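Long-range contacts in tryptophan synthase alpha-subunit (Pyrococcus furiosus, PDB 1GEQ), which cleaves indole-3-glycerol phosphate by a retro-aldol reaction into indole and glyceraldehyde 3-phosphate, as the alpha subunit of tryptophan synthase: residues 2-7 with 191-196; 20-25 with 68-73; 136-141 with 153-158. All coordinates share one frame; numbering follows the deposited sequence.

Contact 1 of 3, residues 2-7 with 191-196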
loop_
_atom_site.group_PDB
_atom_site.type_symbol
_atom_site.label_atom_id
_atom_site.label_comp_id
_atom_site.label_asym_id
_atom_site.label_seq_id
_atom_site.Cartn_x
_atom_site.Cartn_y
_atom_site.Cartn_z
ATOM N N PHE A 2 3.400 10.255 6.364
ATOM C CA PHE A 2 2.987 9.634 7.614
ATOM C C PHE A 2 4.053 9.887 8.692
ATOM O O PHE A 2 5.207 10.189 8.365
ATOM C CB PHE A 2 2.787 8.125 7.400
ATOM C CG PHE A 2 3.958 7.443 6.728
ATOM C CD1 PHE A 2 5.117 7.150 7.445
ATOM C CD2 PHE A 2 3.907 7.119 5.373
ATOM C CE1 PHE A 2 6.205 6.550 6.823
ATOM C CE2 PHE A 2 4.992 6.511 4.737
ATOM C CZ PHE A 2 6.149 6.226 5.462
ATOM N N LYS A 3 3.669 9.760 9.965
ATOM C CA LYS A 3 4.606 9.968 11.077
ATOM C C LYS A 3 5.687 8.897 11.083
ATOM O O LYS A 3 5.425 7.752 10.713
ATOM C CB LYS A 3 3.892 9.877 12.431
ATOM C CG LYS A 3 2.636 10.716 12.606
ATOM C CD LYS A 3 2.040 10.428 13.982
ATOM C CE LYS A 3 0.727 11.168 14.222
ATOM N NZ LYS A 3 0.175 10.853 15.579
ATOM N N ASP A 4 6.892 9.269 11.520
ATOM C CA ASP A 4 7.982 8.303 11.600
ATOM C C ASP A 4 7.604 7.223 12.606
ATOM O O ASP A 4 6.997 7.515 13.651
ATOM C CB ASP A 4 9.288 8.986 12.039
ATOM C CG ASP A 4 9.989 9.697 10.893
ATOM O OD1 ASP A 4 10.925 10.481 11.158
ATOM O OD2 ASP A 4 9.606 9.474 9.724
ATOM N N GLY A 5 7.959 5.980 12.278
ATOM C CA GLY A 5 7.669 4.855 13.145
ATOM C C GLY A 5 6.281 4.267 12.946
ATOM O O GLY A 5 5.839 3.413 13.714
ATOM N N SER A 6 5.597 4.719 11.901
ATOM C CA SER A 6 4.245 4.272 11.607
ATOM C C SER A 6 4.091 2.860 11.055
ATOM O O SER A 6 4.937 2.359 10.301
ATOM C CB SER A 6 3.582 5.237 10.613
ATOM O OG SER A 6 3.314 6.494 11.199
ATOM N N LEU A 7 2.984 2.233 11.439
ATOM C CA LEU A 7 2.651 0.916 10.932
ATOM C C LEU A 7 1.644 1.284 9.854
ATOM O O LEU A 7 0.756 2.117 10.079
ATOM C CB LEU A 7 1.999 0.052 12.016
ATOM C CG LEU A 7 2.411 -1.417 11.966
ATOM C CD1 LEU A 7 3.892 -1.518 12.291
ATOM C CD2 LEU A 7 1.595 -2.236 12.957
ATOM N N ARG A 191 15.325 11.557 -0.265
ATOM C CA ARG A 191 14.989 12.708 0.558
ATOM C C ARG A 191 13.572 12.424 1.080
ATOM O O ARG A 191 13.200 12.859 2.169
ATOM C CB ARG A 191 15.040 13.994 -0.283
ATOM C CG ARG A 191 16.466 14.352 -0.724
ATOM C CD ARG A 191 16.546 15.639 -1.533
ATOM N NE ARG A 191 17.911 16.174 -1.543
ATOM C CZ ARG A 191 18.862 15.838 -2.414
ATOM N NH1 ARG A 191 18.611 14.955 -3.373
ATOM N NH2 ARG A 191 20.073 16.373 -2.310
ATOM N N ASN A 192 12.790 11.677 0.298
ATOM C CA ASN A 192 11.430 11.300 0.695
ATOM C C ASN A 192 11.480 10.247 1.793
ATOM O O ASN A 192 12.484 9.559 1.954
ATOM C CB ASN A 192 10.656 10.700 -0.481
ATOM C CG ASN A 192 10.053 11.746 -1.381
ATOM O OD1 ASN A 192 10.557 12.009 -2.475
ATOM N ND2 ASN A 192 8.970 12.355 -0.926
ATOM N N LYS A 193 10.403 10.137 2.565
ATOM C CA LYS A 193 10.350 9.119 3.603
ATOM C C LYS A 193 10.247 7.788 2.866
ATOM O O LYS A 193 9.824 7.748 1.708
ATOM C CB LYS A 193 9.129 9.306 4.504
ATOM C CG LYS A 193 9.201 10.564 5.373
ATOM C CD LYS A 193 8.146 10.520 6.470
ATOM C CE LYS A 193 8.327 11.680 7.458
ATOM N NZ LYS A 193 7.631 11.404 8.752
ATOM N N VAL A 194 10.634 6.713 3.533
ATOM C CA VAL A 194 10.596 5.388 2.931
ATOM C C VAL A 194 9.772 4.443 3.792
ATOM O O VAL A 194 9.879 4.462 5.017
ATOM C CB VAL A 194 12.035 4.792 2.794
ATOM C CG1 VAL A 194 11.966 3.352 2.331
ATOM C CG2 VAL A 194 12.854 5.623 1.819
ATOM N N ALA A 195 8.947 3.628 3.144
ATOM C CA ALA A 195 8.146 2.635 3.845
ATOM C C ALA A 195 8.589 1.309 3.229
ATOM O O ALA A 195 8.933 1.262 2.036
ATOM C CB ALA A 195 6.649 2.874 3.593
ATOM N N VAL A 196 8.615 0.251 4.026
ATOM C CA VAL A 196 9.040 -1.052 3.520
ATOM C C VAL A 196 7.945 -2.111 3.650
ATOM O O VAL A 196 7.207 -2.145 4.635
ATOM C CB VAL A 196 10.286 -1.572 4.276
ATOM C CG1 VAL A 196 11.458 -0.604 4.094
ATOM C CG2 VAL A 196 9.955 -1.738 5.772
#
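The ammonium group of K193 is gripped by two acceptors of the N-terminal segment 2-7. K193 NZ donates to the backbone O of F2 at 2.7 Å, lying in the carbonyl plane with a C=O...N angle of 154°. It also forms a salt bridge with D4, K193 NZ to D4 OD2 2.9 Å, reaching that oxygen from above the carboxylate plane, 66° out of it. The side chain of K193 is extended beyond CG, which carries its charge across to the segment, where it meets the D4 side chain at an oblique angle. D4 OD2 has a second donor in the side-chain amide of N215, so this one oxygen serves two groups.

Next to the polar pair, the F2 ring turns its CZ corner toward residues 194-195. F2 CZ lies 3.9 Å from A195 CB, which approaches obliquely, and 4.2 Å from V194 O, which sits at the ring edge near its plane. F159 packs edge-to-face with the same ring. A type II turn from K3 to S6 leads into strand 6-12. The arrangement belongs to the N-terminal end of a TIM barrel's strands, where the peptide before the first strand meets the start of the seventh; strand 216-219 lies between the two in the sheet.

Contact 2 of 3, residues 20-25 with 68-73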
loop_
_atom_site.group_PDB
_atom_site.type_symbol
_atom_site.label_atom_id
_atom_site.label_comp_id
_atom_site.label_asym_id
_atom_site.label_seq_id
_atom_site.Cartn_x
_atom_site.Cartn_y
_atom_site.Cartn_z
ATOM N N SER A 20 -17.014 -5.368 4.649
ATOM C CA SER A 20 -16.042 -5.893 5.594
ATOM C C SER A 20 -14.761 -5.065 5.526
ATOM O O SER A 20 -14.164 -4.765 6.554
ATOM C CB SER A 20 -15.750 -7.365 5.294
ATOM O OG SER A 20 -16.906 -8.162 5.536
ATOM N N THR A 21 -14.354 -4.690 4.314
ATOM C CA THR A 21 -13.151 -3.889 4.129
ATOM C C THR A 21 -13.258 -2.627 4.975
ATOM O O THR A 21 -12.348 -2.299 5.730
ATOM C CB THR A 21 -12.954 -3.486 2.649
ATOM O OG1 THR A 21 -12.850 -4.661 1.838
ATOM C CG2 THR A 21 -11.676 -2.663 2.488
ATOM N N LEU A 22 -14.377 -1.917 4.840
ATOM C CA LEU A 22 -14.609 -0.699 5.612
ATOM C C LEU A 22 -14.505 -1.004 7.104
ATOM O O LEU A 22 -13.837 -0.282 7.848
ATOM C CB LEU A 22 -15.990 -0.115 5.284
ATOM C CG LEU A 22 -16.417 1.157 6.027
ATOM C CD1 LEU A 22 -15.349 2.239 5.865
ATOM C CD2 LEU A 22 -17.761 1.640 5.485
ATOM N N ASN A 23 -15.160 -2.078 7.542
ATOM C CA ASN A 23 -15.119 -2.475 8.942
ATOM C C ASN A 23 -13.685 -2.722 9.403
ATOM O O ASN A 23 -13.311 -2.361 10.522
ATOM C CB ASN A 23 -15.942 -3.748 9.169
ATOM C CG ASN A 23 -17.436 -3.498 9.122
ATOM O OD1 ASN A 23 -17.888 -2.352 9.063
ATOM N ND2 ASN A 23 -18.213 -4.572 9.157
ATOM N N PHE A 24 -12.882 -3.348 8.548
ATOM C CA PHE A 24 -11.494 -3.620 8.908
ATOM C C PHE A 24 -10.728 -2.311 9.063
ATOM O O PHE A 24 -9.978 -2.143 10.020
ATOM C CB PHE A 24 -10.805 -4.485 7.840
ATOM C CG PHE A 24 -11.440 -5.843 7.635
ATOM C CD1 PHE A 24 -12.111 -6.488 8.675
ATOM C CD2 PHE A 24 -11.316 -6.503 6.415
ATOM C CE1 PHE A 24 -12.643 -7.770 8.500
ATOM C CE2 PHE A 24 -11.843 -7.782 6.231
ATOM C CZ PHE A 24 -12.512 -8.417 7.276
ATOM N N LEU A 25 -10.908 -1.393 8.119
ATOM C CA LEU A 25 -10.215 -0.107 8.164
ATOM C C LEU A 25 -10.521 0.676 9.440
ATOM O O LEU A 25 -9.616 1.210 10.091
ATOM C CB LEU A 25 -10.588 0.738 6.939
ATOM C CG LEU A 25 -10.112 0.239 5.569
ATOM C CD1 LEU A 25 -10.593 1.190 4.489
ATOM C CD2 LEU A 25 -8.601 0.126 5.559
ATOM N N ALA A 68 -14.299 0.762 -4.647
ATOM C CA ALA A 68 -13.099 1.169 -3.932
ATOM C C ALA A 68 -13.306 2.600 -3.465
ATOM O O ALA A 68 -12.983 2.952 -2.334
ATOM C CB ALA A 68 -11.886 1.081 -4.856
ATOM N N PHE A 69 -13.856 3.428 -4.348
ATOM C CA PHE A 69 -14.101 4.822 -4.021
ATOM C C PHE A 69 -15.169 4.954 -2.943
ATOM O O PHE A 69 -15.163 5.910 -2.175
ATOM C CB PHE A 69 -14.513 5.604 -5.275
ATOM C CG PHE A 69 -13.459 5.628 -6.353
ATOM C CD1 PHE A 69 -12.142 5.978 -6.051
ATOM C CD2 PHE A 69 -13.783 5.320 -7.674
ATOM C CE1 PHE A 69 -11.163 6.021 -7.051
ATOM C CE2 PHE A 69 -12.815 5.360 -8.678
ATOM C CZ PHE A 69 -11.501 5.711 -8.367
ATOM N N TRP A 70 -16.082 3.990 -2.884
ATOM C CA TRP A 70 -17.148 3.994 -1.885
ATOM C C TRP A 70 -16.533 3.765 -0.509
ATOM O O TRP A 70 -16.879 4.435 0.460
ATOM C CB TRP A 70 -18.154 2.878 -2.182
ATOM C CG TRP A 70 -19.210 2.710 -1.118
ATOM C CD1 TRP A 70 -20.412 3.354 -1.044
ATOM C CD2 TRP A 70 -19.140 1.866 0.038
ATOM N NE1 TRP A 70 -21.095 2.965 0.083
ATOM C CE2 TRP A 70 -20.330 2.049 0.770
ATOM C CE3 TRP A 70 -18.174 0.972 0.529
ATOM C CZ2 TRP A 70 -20.596 1.373 1.966
ATOM C CZ3 TRP A 70 -18.433 0.298 1.720
ATOM C CH2 TRP A 70 -19.632 0.505 2.426
ATOM N N ILE A 71 -15.628 2.793 -0.439
ATOM C CA ILE A 71 -14.948 2.454 0.806
ATOM C C ILE A 71 -14.237 3.667 1.392
ATOM O O ILE A 71 -14.404 3.985 2.569
ATOM C CB ILE A 71 -13.920 1.318 0.572
ATOM C CG1 ILE A 71 -14.660 0.012 0.261
ATOM C CG2 ILE A 71 -13.030 1.152 1.791
ATOM C CD1 ILE A 71 -13.748 -1.151 -0.101
ATOM N N VAL A 72 -13.448 4.342 0.562
ATOM C CA VAL A 72 -12.709 5.520 0.996
ATOM C C VAL A 72 -13.649 6.647 1.407
ATOM O O VAL A 72 -13.431 7.308 2.422
ATOM C CB VAL A 72 -11.776 6.038 -0.123
ATOM C CG1 VAL A 72 -11.141 7.360 0.296
ATOM C CG2 VAL A 72 -10.698 5.004 -0.420
ATOM N N LYS A 73 -14.690 6.869 0.615
ATOM C CA LYS A 73 -15.645 7.923 0.919
ATOM C C LYS A 73 -16.241 7.690 2.303
ATOM O O LYS A 73 -16.260 8.591 3.139
ATOM C CB LYS A 73 -16.757 7.941 -0.126
ATOM C CG LYS A 73 -17.550 9.225 -0.147
ATOM C CD LYS A 73 -18.883 9.038 -0.851
ATOM C CE LYS A 73 -19.806 8.137 -0.043
ATOM N NZ LYS A 73 -20.208 6.916 -0.793
#
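I71 sets its two branches against T21 and L25, one helical turn apart on helix 18-28. With CG1 anti to the carbonyl carbon (chi1 -69°) and the chain extended to CD1, I71 CD1 lies 3.6 Å from T21 CG2. The shorter branch, I71 CG2, meets L25 CD1 at 3.6 Å. Both pairs of side chains cross at about a right angle.

L22 divides its two methyls in a similar way. Its CG stands opposite the backbone N (chi1 179°), and the methyls part, one to I71 and one to W70: L22 CD1 rests 3.8 Å from the backbone O of I71, while L22 CD2 comes obliquely to the six-membered ring of W70, 3.8 Å from W70 CH2. K18 makes a cation-pi contact with the same indole.

The short helical segments run at 34° to each other with their axes 9.7 Å apart. They belong to neighbouring outer helices of the TIM barrel, and T21 and I71 both pack on L37 of strand 35-38. Replacing I71 with alanine removes both branches and would probably open a gap beside T21 and L25, taking away the methyls that T21 CG2 and L25 CD1 rest on. T21 turns its OG1 to the backbone of G14 and D17, leaving CG2 for the interface. The chemistry is therefore that of a buried, apolar seam, held by shape and exclusion of water, with the T21 hydroxyl satisfied just ahead of the helix.

Contact 3 of 3, residues 136-141 with 153-158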
loop_
_atom_site.group_PDB
_atom_site.type_symbol
_atom_site.label_atom_id
_atom_site.label_comp_id
_atom_site.label_asym_id
_atom_site.label_seq_id
_atom_site.Cartn_x
_atom_site.Cartn_y
_atom_site.Cartn_z
ATOM N N THR A 136 2.272 11.051 -5.292
ATOM C CA THR A 136 2.758 9.847 -5.942
ATOM C C THR A 136 3.604 8.961 -5.042
ATOM O O THR A 136 4.399 9.444 -4.235
ATOM C CB THR A 136 3.602 10.189 -7.190
ATOM O OG1 THR A 136 4.690 11.037 -6.804
ATOM C CG2 THR A 136 2.748 10.900 -8.244
ATOM N N VAL A 137 3.407 7.657 -5.190
ATOM C CA VAL A 137 4.170 6.663 -4.452
ATOM C C VAL A 137 4.742 5.738 -5.524
ATOM O O VAL A 137 4.006 5.248 -6.380
ATOM C CB VAL A 137 3.272 5.834 -3.512
ATOM C CG1 VAL A 137 4.103 4.782 -2.775
ATOM C CG2 VAL A 137 2.582 6.738 -2.533
ATOM N N PHE A 138 6.055 5.526 -5.497
ATOM C CA PHE A 138 6.707 4.641 -6.453
ATOM C C PHE A 138 7.412 3.533 -5.695
ATOM O O PHE A 138 7.877 3.734 -4.575
ATOM C CB PHE A 138 7.727 5.392 -7.306
ATOM C CG PHE A 138 7.106 6.308 -8.310
ATOM C CD1 PHE A 138 6.948 7.660 -8.032
ATOM C CD2 PHE A 138 6.665 5.814 -9.536
ATOM C CE1 PHE A 138 6.362 8.514 -8.961
ATOM C CE2 PHE A 138 6.073 6.666 -10.480
ATOM C CZ PHE A 138 5.923 8.019 -10.188
ATOM N N LEU A 139 7.503 2.365 -6.312
ATOM C CA LEU A 139 8.154 1.262 -5.638
ATOM C C LEU A 139 9.532 0.949 -6.194
ATOM O O LEU A 139 9.878 1.325 -7.315
ATOM C CB LEU A 139 7.255 0.019 -5.677
ATOM C CG LEU A 139 7.155 -0.854 -6.919
ATOM C CD1 LEU A 139 8.369 -1.765 -6.995
ATOM C CD2 LEU A 139 5.876 -1.693 -6.843
ATOM N N ALA A 140 10.330 0.288 -5.369
ATOM C CA ALA A 140 11.676 -0.103 -5.746
ATOM C C ALA A 140 11.885 -1.476 -5.135
ATOM O O ALA A 140 11.484 -1.728 -4.000
ATOM C CB ALA A 140 12.706 0.904 -5.198
ATOM N N ALA A 141 12.485 -2.371 -5.917
ATOM C CA ALA A 141 12.756 -3.734 -5.484
ATOM C C ALA A 141 14.261 -3.844 -5.282
ATOM O O ALA A 141 14.999 -2.913 -5.598
ATOM C CB ALA A 141 12.288 -4.726 -6.556
ATOM N N ASP A 153 13.079 8.826 -6.460
ATOM C CA ASP A 153 12.931 9.763 -5.352
ATOM C C ASP A 153 12.555 11.163 -5.853
ATOM O O ASP A 153 11.747 11.848 -5.228
ATOM C CB ASP A 153 14.227 9.839 -4.527
ATOM C CG ASP A 153 14.065 10.678 -3.256
ATOM O OD1 ASP A 153 14.827 11.654 -3.075
ATOM O OD2 ASP A 153 13.174 10.356 -2.443
ATOM N N ASP A 154 13.135 11.586 -6.977
ATOM C CA ASP A 154 12.836 12.912 -7.525
ATOM C C ASP A 154 11.409 13.051 -8.055
ATOM O O ASP A 154 10.865 14.152 -8.080
ATOM C CB ASP A 154 13.805 13.285 -8.650
ATOM C CG ASP A 154 15.215 13.560 -8.153
ATOM O OD1 ASP A 154 15.379 13.938 -6.974
ATOM O OD2 ASP A 154 16.157 13.409 -8.952
ATOM N N MET A 155 10.803 11.953 -8.486
ATOM C CA MET A 155 9.439 12.019 -9.002
ATOM C C MET A 155 8.415 11.763 -7.899
ATOM O O MET A 155 7.221 11.979 -8.091
ATOM C CB MET A 155 9.228 10.980 -10.108
ATOM C CG MET A 155 10.131 11.125 -11.310
ATOM S SD MET A 155 9.608 9.988 -12.603
ATOM C CE MET A 155 9.951 8.393 -11.831
ATOM N N THR A 156 8.884 11.296 -6.749
ATOM C CA THR A 156 7.987 10.976 -5.644
ATOM C C THR A 156 7.572 12.160 -4.777
ATOM O O THR A 156 8.418 12.914 -4.303
ATOM C CB THR A 156 8.627 9.920 -4.722
ATOM O OG1 THR A 156 8.858 8.713 -5.463
ATOM C CG2 THR A 156 7.721 9.651 -3.527
ATOM N N THR A 157 6.264 12.302 -4.556
ATOM C CA THR A 157 5.759 13.373 -3.709
ATOM C C THR A 157 5.105 12.802 -2.447
ATOM O O THR A 157 4.821 13.541 -1.502
ATOM C CB THR A 157 4.745 14.299 -4.464
ATOM O OG1 THR A 157 3.624 13.535 -4.925
ATOM C CG2 THR A 157 5.423 14.971 -5.670
ATOM N N GLY A 158 4.874 11.485 -2.428
ATOM C CA GLY A 158 4.266 10.845 -1.267
ATOM C C GLY A 158 5.328 10.178 -0.403
ATOM O O GLY A 158 5.686 10.692 0.659
#
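T136 has its backbone N, backbone O and side-chain hydroxyl all engaged by residues 155-158. Its amide N donates to T157 OG1 at 2.9 Å with a nearly straight N-H...O angle of 166°. In return, the backbone O of T136 accepts from G158 N at 2.8 Å, a more bent bond of 138°, the donor tilted from the carbonyl plane; a weak, longer bond from T157 N reaches the same oxygen. The T136 hydroxyl works in both directions: T136 OG1 donates to M155 O at 3.0 Å, lying in the carbonyl plane on a lone pair, and accepts from T157 N at 3.0 Å. A chi1 of 57° places OG1 between the backbone N and the carbonyl carbon, where it reaches both. The M155 carbonyl, near the C-terminal end of helix 146-155, thereby finds a side-chain donor.

F138 lies farther along the strand. Its ring has T156 OG1 at the edge, 3.4 Å from F138 CD1, but that hydroxyl is hydrogen-bonded to I152 O, in the helix just before it. M155 bends at chi3 to put CE over one face, a Met-aromatic contact with M155 SD 5.4 Å from the F138 ring centroid and approaching obliquely. M155 CB touches F138 CE1 at 4.0 Å. The whole is the return of a beta-alpha-beta crossover in the TIM barrel, where the chain leaving helix 146-155 is bonded to the start of strand 135-140 before entering strand 159-163.

From the N terminus, residues 2-7 open the widest loop, which contact 1 closes only when the chain reaches 191-196, tying the peptide before strand 6-12 to strand 194-197. Both other contacts nest inside it. Contact 2 closes first, joining helix 18-28, which follows the first strand, to helix 65-76 on the outside of the barrel. Contact 3 closes next and in series with it, within a single beta-alpha-beta unit; the two lie on opposite sides of the chain's centre, their own centres about 25 Å apart. Contacts 1 and 3 are neighbours, centres about 12 Å apart, and touch: D153 probably accepts hydrogen bonds from the backbone N atoms of R191 and N192. Contact 2 touches neither.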